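Putative hemolysin (Streptococcus mutans UA159, PDB 2RK5) is a putative membrane-bound hemolysin of unsettled function, possibly binding flavin adenine dinucleotide, represented by its transporter-associated (CorC_HlyC) domain. Local coordinates at residues 8-14 against 79-85; 40-45 against 55-59; 50-56 against 67-71. All blocks are in the same frame, centred on the assembly; numbering follows the deposited sequence.

Interaction 1 (8-14 against 79-85)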
loop_
_atom_site.group_PDB
_atom_site.type_symbol
_atom_site.label_atom_id
_atom_site.label_comp_id
_atom_site.label_asym_id
_atom_site.label_seq_id
_atom_site.Cartn_x
_atom_site.Cartn_y
_atom_site.Cartn_z
ATOM N N ASN A 8 13.151 -18.934 14.913
ATOM C CA ASN A 8 13.564 -17.851 14.007
ATOM C C ASN A 8 12.495 -17.438 12.989
ATOM O O ASN A 8 12.822 -16.888 11.932
ATOM C CB ASN A 8 14.856 -18.263 13.296
ATOM C CG ASN A 8 15.998 -18.522 14.276
ATOM O OD1 ASN A 8 16.647 -19.570 14.229
ATOM N ND2 ASN A 8 16.215 -17.591 15.192
ATOM N N THR A 9 11.228 -17.691 13.317
ATOM C CA THR A 9 10.112 -17.360 12.437
ATOM C C THR A 9 9.056 -16.622 13.226
ATOM O O THR A 9 8.633 -17.087 14.272
ATOM C CB THR A 9 9.510 -18.635 11.823
ATOM O OG1 THR A 9 10.577 -19.462 11.323
ATOM C CG2 THR A 9 8.504 -18.299 10.724
ATOM N N TYR A 10 8.615 -15.469 12.711
ATOM C CA TYR A 10 7.721 -14.571 13.436
ATOM C C TYR A 10 6.591 -14.047 12.559
ATOM O O TYR A 10 6.747 -13.945 11.343
ATOM C CB TYR A 10 8.499 -13.370 13.979
ATOM C CG TYR A 10 9.711 -13.742 14.786
ATOM C CD1 TYR A 10 9.678 -13.747 16.170
ATOM C CD2 TYR A 10 10.893 -14.114 14.159
ATOM C CE1 TYR A 10 10.804 -14.128 16.915
ATOM C CE2 TYR A 10 12.016 -14.477 14.900
ATOM C CZ TYR A 10 11.961 -14.488 16.274
ATOM O OH TYR A 10 13.070 -14.858 17.028
ATOM N N ILE A 11 5.453 -13.751 13.185
ATOM C CA ILE A 11 4.404 -12.962 12.538
ATOM C C ILE A 11 4.379 -11.611 13.215
ATOM O O ILE A 11 4.345 -11.527 14.447
ATOM C CB ILE A 11 3.011 -13.635 12.595
ATOM C CG1 ILE A 11 3.058 -14.996 11.899
ATOM C CG2 ILE A 11 1.947 -12.768 11.947
ATOM C CD1 ILE A 11 3.238 -14.941 10.409
ATOM N N VAL A 12 4.454 -10.551 12.407
ATOM C CA VAL A 12 4.332 -9.176 12.903
ATOM C C VAL A 12 3.152 -8.468 12.261
ATOM O O VAL A 12 2.875 -8.675 11.090
ATOM C CB VAL A 12 5.616 -8.309 12.698
ATOM C CG1 VAL A 12 6.805 -9.009 13.345
ATOM C CG2 VAL A 12 5.866 -7.970 11.264
ATOM N N LEU A 13 2.514 -7.601 13.052
ATOM C CA LEU A 13 1.513 -6.704 12.544
ATOM C C LEU A 13 2.164 -5.658 11.649
ATOM O O LEU A 13 3.217 -5.102 11.987
ATOM C CB LEU A 13 0.753 -6.018 13.671
ATOM C CG LEU A 13 0.068 -6.982 14.639
ATOM C CD1 LEU A 13 -0.767 -6.149 15.592
ATOM C CD2 LEU A 13 -0.780 -8.049 13.923
ATOM N N GLY A 14 1.535 -5.401 10.504
ATOM C CA GLY A 14 2.063 -4.415 9.568
ATOM C C GLY A 14 2.189 -3.033 10.178
ATOM O O GLY A 14 2.993 -2.212 9.756
ATOM N N THR A 79 -1.236 -6.183 6.130
ATOM C CA THR A 79 -1.594 -6.060 7.544
ATOM C C THR A 79 -0.830 -7.033 8.471
ATOM O O THR A 79 -0.758 -6.792 9.687
ATOM C CB THR A 79 -3.089 -6.238 7.722
ATOM O OG1 THR A 79 -3.449 -7.533 7.274
ATOM C CG2 THR A 79 -3.831 -5.206 6.907
ATOM N N LYS A 80 -0.290 -8.116 7.917
ATOM C CA LYS A 80 0.554 -9.060 8.652
ATOM C C LYS A 80 1.678 -9.514 7.769
ATOM O O LYS A 80 1.479 -9.741 6.575
ATOM C CB LYS A 80 -0.211 -10.278 9.137
ATOM C CG LYS A 80 -1.253 -9.990 10.198
ATOM C CD LYS A 80 -1.831 -11.261 10.842
ATOM C CE LYS A 80 -2.926 -10.897 11.880
ATOM N NZ LYS A 80 -3.642 -12.080 12.467
ATOM N N LEU A 81 2.863 -9.614 8.367
ATOM C CA LEU A 81 4.056 -10.094 7.687
ATOM C C LEU A 81 4.636 -11.281 8.430
ATOM O O LEU A 81 4.627 -11.310 9.657
ATOM C CB LEU A 81 5.128 -9.014 7.647
ATOM C CG LEU A 81 4.999 -7.864 6.662
ATOM C CD1 LEU A 81 6.030 -6.779 7.025
ATOM C CD2 LEU A 81 5.269 -8.355 5.230
ATOM N N LYS A 82 5.186 -12.228 7.676
ATOM C CA LYS A 82 6.042 -13.273 8.198
ATOM C C LYS A 82 7.492 -12.806 8.106
ATOM O O LYS A 82 7.904 -12.310 7.064
ATOM C CB LYS A 82 5.875 -14.539 7.384
ATOM C CG LYS A 82 6.555 -15.755 7.967
ATOM C CD LYS A 82 6.318 -16.962 7.062
ATOM C CE LYS A 82 6.573 -18.237 7.768
ATOM N NZ LYS A 82 6.069 -19.385 6.941
ATOM N N ILE A 83 8.242 -12.953 9.192
ATOM C CA ILE A 83 9.658 -12.557 9.252
ATOM C C ILE A 83 10.455 -13.791 9.580
ATOM O O ILE A 83 10.197 -14.440 10.579
ATOM C CB ILE A 83 9.918 -11.523 10.376
ATOM C CG1 ILE A 83 8.887 -10.404 10.297
ATOM C CG2 ILE A 83 11.372 -11.002 10.328
ATOM C CD1 ILE A 83 8.950 -9.508 9.099
ATOM N N LEU A 84 11.414 -14.115 8.721
ATOM C CA LEU A 84 12.341 -15.216 8.993
ATOM C C LEU A 84 13.720 -14.628 9.225
ATOM O O LEU A 84 14.217 -13.838 8.390
ATOM C CB LEU A 84 12.391 -16.156 7.791
ATOM C CG LEU A 84 11.094 -16.856 7.344
ATOM C CD1 LEU A 84 10.158 -17.099 8.474
ATOM C CD2 LEU A 84 10.417 -16.132 6.239
ATOM N N VAL A 85 14.326 -14.986 10.358
ATOM C CA VAL A 85 15.618 -14.425 10.735
ATOM C C VAL A 85 16.733 -15.445 10.530
ATOM O O VAL A 85 16.604 -16.618 10.923
ATOM C CB VAL A 85 15.628 -13.938 12.199
ATOM C CG1 VAL A 85 16.952 -13.261 12.525
ATOM C CG2 VAL A 85 14.466 -12.938 12.451
#
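Residues 9-13 and 79-85 run as antiparallel neighbours, the short axes 4.6 Å apart at closest approach and 149° between their directions, with hydrogen-bonded pairs Tyr-10/Ile-83 and Val-12/Leu-81 alternating with non-hydrogen-bonded ones. The Val-12/Leu-81 pair is bonded in both directions: Val-12 N gives to Leu-81 O at 2.9 Å, with a return bond from Leu-81 N to Val-12 O. At one end Val-85 N donates to Asn-8 O; at the other, Gly-14 N reaches Thr-79 O at 2.8 Å, a bond that, unlike the others, comes from above the carbonyl plane.

Tyr-10, Val-12, Leu-81 and Ile-83 share one face. Val-12 splits its branches: CG2 touches Leu-81 CB at 3.8 Å, while CG1, anti to the carbonyl carbon (chi1 -56°), meets Ile-83 CG1 at 3.9 Å. The Tyr-10 ring turns an edge to Ile-83 O, and its CE2 packs on Val-85 CG2 at 3.8 Å. On the other face Ile-11 folds CD1 back over Lys-82 CA (3.9 Å), and the aliphatic part of Lys-80 runs alongside Leu-13.

Both strands are interior to the sheet, between strands 2-6 and 64-74. Phe-21 and Phe-25 of helix 18-25 and Ile-37 and Tyr-41 of helix 37-45 close over the Val-12 face, Phe-25 meeting Tyr-10 edge-to-face.

Interaction 2 (40-45 against 55-59)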
loop_
_atom_site.group_PDB
_atom_site.type_symbol
_atom_site.label_atom_id
_atom_site.label_comp_id
_atom_site.label_asym_id
_atom_site.label_seq_id
_atom_site.Cartn_x
_atom_site.Cartn_y
_atom_site.Cartn_z
ATOM N N PHE A 40 7.814 -0.126 5.207
ATOM C CA PHE A 40 9.171 -0.504 4.784
ATOM C C PHE A 40 9.121 -1.628 3.730
ATOM O O PHE A 40 9.811 -1.593 2.686
ATOM C CB PHE A 40 9.974 -0.930 6.005
ATOM C CG PHE A 40 11.360 -1.387 5.694
ATOM C CD1 PHE A 40 12.398 -0.501 5.648
ATOM C CD2 PHE A 40 11.615 -2.713 5.465
ATOM C CE1 PHE A 40 13.665 -0.911 5.335
ATOM C CE2 PHE A 40 12.892 -3.158 5.156
ATOM C CZ PHE A 40 13.919 -2.251 5.085
ATOM N N TYR A 41 8.306 -2.648 4.016
ATOM C CA TYR A 41 8.180 -3.794 3.109
ATOM C C TYR A 41 7.595 -3.351 1.776
ATOM O O TYR A 41 8.123 -3.689 0.696
ATOM C CB TYR A 41 7.294 -4.832 3.758
ATOM C CG TYR A 41 6.790 -5.885 2.836
ATOM C CD1 TYR A 41 7.522 -7.048 2.584
ATOM C CD2 TYR A 41 5.522 -5.787 2.287
ATOM C CE1 TYR A 41 7.023 -8.062 1.755
ATOM C CE2 TYR A 41 5.034 -6.778 1.432
ATOM C CZ TYR A 41 5.763 -7.923 1.196
ATOM O OH TYR A 41 5.219 -8.899 0.386
ATOM N N LEU A 42 6.525 -2.577 1.818
ATOM C CA LEU A 42 5.846 -2.192 0.553
ATOM C C LEU A 42 6.721 -1.290 -0.326
ATOM O O LEU A 42 6.753 -1.416 -1.578
ATOM C CB LEU A 42 4.501 -1.488 0.805
ATOM C CG LEU A 42 3.407 -2.421 1.347
ATOM C CD1 LEU A 42 2.185 -1.585 1.778
ATOM C CD2 LEU A 42 2.996 -3.484 0.319
ATOM N N THR A 43 7.433 -0.365 0.317
ATOM C CA THR A 43 8.349 0.517 -0.429
ATOM C C THR A 43 9.522 -0.293 -0.992
ATOM O O THR A 43 10.036 0.024 -2.083
ATOM C CB THR A 43 8.825 1.684 0.428
ATOM O OG1 THR A 43 9.514 1.174 1.533
ATOM C CG2 THR A 43 7.690 2.445 0.945
ATOM N N GLY A 44 9.933 -1.344 -0.280
ATOM C CA GLY A 44 10.994 -2.246 -0.756
ATOM C C GLY A 44 10.618 -3.141 -1.918
ATOM O O GLY A 44 11.414 -3.339 -2.835
ATOM N N VAL A 45 9.438 -3.747 -1.882
ATOM C CA VAL A 45 8.981 -4.593 -3.020
ATOM C C VAL A 45 8.363 -3.793 -4.192
ATOM O O VAL A 45 8.339 -4.253 -5.343
ATOM C CB VAL A 45 7.935 -5.679 -2.571
ATOM C CG1 VAL A 45 8.537 -6.590 -1.504
ATOM C CG2 VAL A 45 6.651 -5.061 -2.054
ATOM N N GLU A 55 5.097 -11.669 -2.210
ATOM C CA GLU A 55 6.310 -10.941 -2.502
ATOM C C GLU A 55 7.253 -11.080 -1.317
ATOM O O GLU A 55 6.853 -10.942 -0.175
ATOM C CB GLU A 55 6.028 -9.481 -2.813
ATOM C CG GLU A 55 5.255 -9.277 -4.146
ATOM C CD GLU A 55 6.057 -9.567 -5.408
ATOM O OE1 GLU A 55 7.294 -9.645 -5.324
ATOM O OE2 GLU A 55 5.447 -9.704 -6.498
ATOM N N HIS A 56 8.505 -11.389 -1.623
ATOM C CA HIS A 56 9.556 -11.596 -0.629
ATOM C C HIS A 56 10.534 -10.443 -0.692
ATOM O O HIS A 56 10.898 -10.016 -1.781
ATOM C CB HIS A 56 10.321 -12.845 -0.980
ATOM C CG HIS A 56 9.517 -14.093 -0.895
ATOM N ND1 HIS A 56 8.350 -14.304 -1.603
ATOM C CD2 HIS A 56 9.777 -15.251 -0.254
ATOM C CE1 HIS A 56 7.899 -15.518 -1.354
ATOM N NE2 HIS A 56 8.751 -16.119 -0.551
ATOM N N PHE A 57 10.934 -9.938 0.469
ATOM C CA PHE A 57 11.940 -8.875 0.524
ATOM C C PHE A 57 12.998 -9.253 1.527
ATOM O O PHE A 57 12.687 -9.551 2.661
ATOM C CB PHE A 57 11.304 -7.540 0.936
ATOM C CG PHE A 57 12.185 -6.349 0.685
ATOM C CD1 PHE A 57 12.679 -6.103 -0.565
ATOM C CD2 PHE A 57 12.481 -5.456 1.691
ATOM C CE1 PHE A 57 13.462 -5.002 -0.822
ATOM C CE2 PHE A 57 13.285 -4.334 1.428
ATOM C CZ PHE A 57 13.774 -4.136 0.190
ATOM N N GLU A 58 14.246 -9.258 1.091
ATOM C CA GLU A 58 15.337 -9.695 1.940
ATOM C C GLU A 58 16.244 -8.512 2.233
ATOM O O GLU A 58 16.635 -7.754 1.335
ATOM C CB GLU A 58 16.113 -10.828 1.256
ATOM C CG GLU A 58 15.307 -12.111 1.227
ATOM C CD GLU A 58 16.031 -13.265 0.570
ATOM O OE1 GLU A 58 16.980 -13.785 1.172
ATOM O OE2 GLU A 58 15.642 -13.661 -0.547
ATOM N N VAL A 59 16.561 -8.361 3.509
ATOM C CA VAL A 59 17.485 -7.315 3.919
ATOM C C VAL A 59 18.457 -7.823 4.958
ATOM O O VAL A 59 18.197 -8.807 5.623
ATOM C CB VAL A 59 16.740 -6.066 4.436
ATOM C CG1 VAL A 59 15.912 -5.428 3.326
ATOM C CG2 VAL A 59 15.890 -6.390 5.641
#
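Phe-57 projects from strand 56-59 toward helix 40-45, whose short axis crosses that of the strand at 100° with a closest approach of 8.6 Å. Starting at its root, CB lies 3.8 Å from Val-45 CG1 and rests more loosely against Tyr-41 CD1. The torsion at CB places CG anti to the backbone N (chi1 -166°), which sends the ring along the helix surface to Gly-44. Ring atom CE1 stands 3.3 Å from Gly-44 O, and at the tip CZ is 3.5 Å from Gly-44 CA. That alpha carbon sits over one ring face, 3.8 Å from the centroid and 23° off the normal, a CH-pi contact made close by the lack of a side chain on Gly-44. The far side of the ring, CD2 and CE2, brings an edge to Phe-40, with the CE2 atoms of Phe-57 and Phe-40 3.9 Å apart.

This is alpha-on-beta packing in the transporter-associated domain: helix 37-45 lies across one face of the antiparallel sheet, here at its strand 56-61 margin. Beyond Phe-57, Val-59 presents CG1 at the edge of the Phe-40 ring.

Just before the strand the contact turns polar. Tyr-41 OH donates to Glu-55 O at 2.7 Å, approaching from above the carbonyl plane, while Val-45 CG1 lies over one face of the Tyr-41 ring, offset toward its rim. Tyr-41 also packs on Leu-68 and Leu-81 of the neighbouring strands, and on the helix's other flank Leu-42 touches Ile-48 of the second subunit.

Interaction 3 (50-56 against 67-71)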
loop_
_atom_site.group_PDB
_atom_site.type_symbol
_atom_site.label_atom_id
_atom_site.label_comp_id
_atom_site.label_asym_id
_atom_site.label_seq_id
_atom_site.Cartn_x
_atom_site.Cartn_y
_atom_site.Cartn_z
ATOM N N SER A 50 -0.327 -10.315 -3.135
ATOM C CA SER A 50 -1.482 -11.054 -2.630
ATOM C C SER A 50 -1.038 -12.421 -2.102
ATOM O O SER A 50 0.151 -12.841 -2.237
ATOM C CB SER A 50 -2.506 -11.256 -3.746
ATOM O OG SER A 50 -1.970 -11.993 -4.825
ATOM N N GLN A 51 -1.981 -13.151 -1.511
ATOM C CA GLN A 51 -1.674 -14.508 -1.080
ATOM C C GLN A 51 -1.280 -15.384 -2.285
ATOM O O GLN A 51 -0.395 -16.239 -2.184
ATOM C CB GLN A 51 -2.834 -15.122 -0.300
ATOM C CG GLN A 51 -2.545 -16.559 0.089
ATOM C CD GLN A 51 -3.365 -17.068 1.251
ATOM O OE1 GLN A 51 -4.252 -16.383 1.768
ATOM N NE2 GLN A 51 -3.066 -18.300 1.670
ATOM N N GLU A 52 -1.918 -15.163 -3.431
ATOM C CA GLU A 52 -1.622 -15.949 -4.625
ATOM C C GLU A 52 -0.256 -15.591 -5.193
ATOM O O GLU A 52 0.429 -16.447 -5.743
ATOM C CB GLU A 52 -2.688 -15.710 -5.704
ATOM C CG GLU A 52 -4.073 -16.219 -5.345
ATOM C CD GLU A 52 -4.929 -15.251 -4.535
ATOM O OE1 GLU A 52 -4.436 -14.175 -4.108
ATOM O OE2 GLU A 52 -6.120 -15.587 -4.322
ATOM N N GLU A 53 0.119 -14.322 -5.041
ATOM C CA GLU A 53 1.300 -13.761 -5.657
ATOM C C GLU A 53 2.074 -13.061 -4.567
ATOM O O GLU A 53 2.046 -11.832 -4.465
ATOM C CB GLU A 53 0.871 -12.785 -6.757
ATOM C CG GLU A 53 0.118 -13.516 -7.861
ATOM C CD GLU A 53 -0.462 -12.623 -8.947
ATOM O OE1 GLU A 53 -0.162 -11.402 -8.954
ATOM O OE2 GLU A 53 -1.232 -13.154 -9.780
ATOM N N LYS A 54 2.689 -13.862 -3.693
ATOM C CA LYS A 54 3.436 -13.318 -2.561
ATOM C C LYS A 54 4.666 -12.616 -3.028
ATOM O O LYS A 54 5.241 -12.937 -4.073
ATOM C CB LYS A 54 3.849 -14.417 -1.609
ATOM C CG LYS A 54 2.662 -15.118 -0.992
ATOM C CD LYS A 54 3.075 -16.131 0.011
ATOM C CE LYS A 54 1.853 -16.749 0.680
ATOM N NZ LYS A 54 2.168 -17.936 1.491
ATOM N N GLU A 55 5.097 -11.669 -2.210
ATOM C CA GLU A 55 6.310 -10.941 -2.502
ATOM C C GLU A 55 7.253 -11.080 -1.317
ATOM O O GLU A 55 6.853 -10.942 -0.175
ATOM C CB GLU A 55 6.028 -9.481 -2.813
ATOM C CG GLU A 55 5.255 -9.277 -4.146
ATOM C CD GLU A 55 6.057 -9.567 -5.408
ATOM O OE1 GLU A 55 7.294 -9.645 -5.324
ATOM O OE2 GLU A 55 5.447 -9.704 -6.498
ATOM N N HIS A 56 8.505 -11.389 -1.623
ATOM C CA HIS A 56 9.556 -11.596 -0.629
ATOM C C HIS A 56 10.534 -10.443 -0.692
ATOM O O HIS A 56 10.898 -10.016 -1.781
ATOM C CB HIS A 56 10.321 -12.845 -0.980
ATOM C CG HIS A 56 9.517 -14.093 -0.895
ATOM N ND1 HIS A 56 8.350 -14.304 -1.603
ATOM C CD2 HIS A 56 9.777 -15.251 -0.254
ATOM C CE1 HIS A 56 7.899 -15.518 -1.354
ATOM N NE2 HIS A 56 8.751 -16.119 -0.551
ATOM N N GLU A 67 14.087 -12.109 6.063
ATOM C CA GLU A 67 13.230 -12.311 4.891
ATOM C C GLU A 67 11.814 -11.918 5.310
ATOM O O GLU A 67 11.284 -12.456 6.279
ATOM C CB GLU A 67 13.276 -13.752 4.373
ATOM C CG GLU A 67 12.409 -13.959 3.148
ATOM C CD GLU A 67 12.430 -15.374 2.601
ATOM O OE1 GLU A 67 12.919 -16.270 3.290
ATOM O OE2 GLU A 67 11.906 -15.581 1.489
ATOM N N LEU A 68 11.226 -10.961 4.598
ATOM C CA LEU A 68 9.885 -10.452 4.899
ATOM C C LEU A 68 8.942 -10.938 3.799
ATOM O O LEU A 68 9.239 -10.763 2.626
ATOM C CB LEU A 68 9.875 -8.937 4.926
ATOM C CG LEU A 68 10.559 -8.171 6.048
ATOM C CD1 LEU A 68 11.991 -8.536 6.132
ATOM C CD2 LEU A 68 10.414 -6.684 5.774
ATOM N N ILE A 69 7.815 -11.520 4.199
ATOM C CA ILE A 69 6.832 -12.068 3.269
ATOM C C ILE A 69 5.437 -11.670 3.710
ATOM O O ILE A 69 5.114 -11.750 4.883
ATOM C CB ILE A 69 6.884 -13.610 3.201
ATOM C CG1 ILE A 69 8.314 -14.142 3.121
ATOM C CG2 ILE A 69 6.095 -14.096 1.982
ATOM C CD1 ILE A 69 8.382 -15.689 3.171
ATOM N N ASN A 70 4.585 -11.276 2.770
ATOM C CA ASN A 70 3.215 -10.953 3.166
ATOM C C ASN A 70 2.535 -12.184 3.729
ATOM O O ASN A 70 2.638 -13.285 3.156
ATOM C CB ASN A 70 2.406 -10.380 2.019
ATOM C CG ASN A 70 2.419 -11.259 0.803
ATOM O OD1 ASN A 70 3.480 -11.464 0.240
ATOM N ND2 ASN A 70 1.239 -11.723 0.349
ATOM N N ASP A 71 1.839 -11.990 4.850
ATOM C CA ASP A 71 0.988 -13.022 5.422
ATOM C C ASP A 71 -0.501 -12.697 5.305
ATOM O O ASP A 71 -1.323 -13.603 5.220
ATOM C CB ASP A 71 1.375 -13.250 6.884
ATOM C CG ASP A 71 0.490 -14.269 7.584
ATOM O OD1 ASP A 71 0.648 -15.475 7.333
ATOM O OD2 ASP A 71 -0.363 -13.844 8.411
#
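Asn-70 reaches across to the loop 50-56 with both ends of its amide, holding the chain just before it enters the antiparallel sheet of the transporter-associated domain as edge strand 56-61. Its OD1 accepts from Glu-55 N at 2.9 Å; the bond is nearly straight at hydrogen (167°), with the donor tilted slightly from the carbonyl plane. On the other side of the amide, ND2 donates to Ser-50 O at 3.0 Å, a weak bond bent to 149°. One buried side chain thus links Ser-50 to Glu-55, five positions further on, before the backbone pairing begins at His-56 and Ile-69. CG of Asn-70 stands between the backbone N and the carbonyl carbon (chi1 54°), a torsion that swings the amide off the strand and toward the loop.

One step along, regular pairing begins: His-56 and Ile-69 form an antiparallel non-hydrogen-bonded pair, and His-56 CA lies 3.4 Å from Leu-68 O in a CA-H...O contact. The His-56 and Ile-69 side chains run side by side in the same direction. The CG2 branch of Ile-69 sits over the centre of the imidazole, 4.1 Å from its centroid. Lys-54 lays its extended chain obliquely past Ile-69.

Further out, the loop shapes itself. Ser-50 OG accepts from Glu-53 N, an ST motif, and Ser-50 N bonds to Glu-53 O, so the carbonyl used by Asn-70 belongs to a locally closed turn. Pro-49 and Tyr-41 pack against Asn-70. Next to Glu-55 N, the CA of Lys-54 also lies 3.4 Å from Asn-70 OD1.

In the fold
All three contacts build on the same antiparallel sheet, but at different depths. Interaction 1 joins two interior strands through a ladder of backbone bonds and apolar side chains; interaction 2 sets helix 37-45 against the edge strand by aromatic packing and one tyrosine hydroxyl bond to a backbone carbonyl; interaction 3, the most peripheral, relies on an asparagine amide to fasten a loop. Strand 64-74 bridges the outer pair to the inner one: Ile-69 and Asp-71 bond by backbone to Lys-82 and Lys-80, and Leu-68 N to Phe-57 O. Tyr-41 links all three, touching Leu-81, Leu-68 and Asn-70. Interactions 2 and 3 also share Glu-55 and His-56, the point where loop becomes strand.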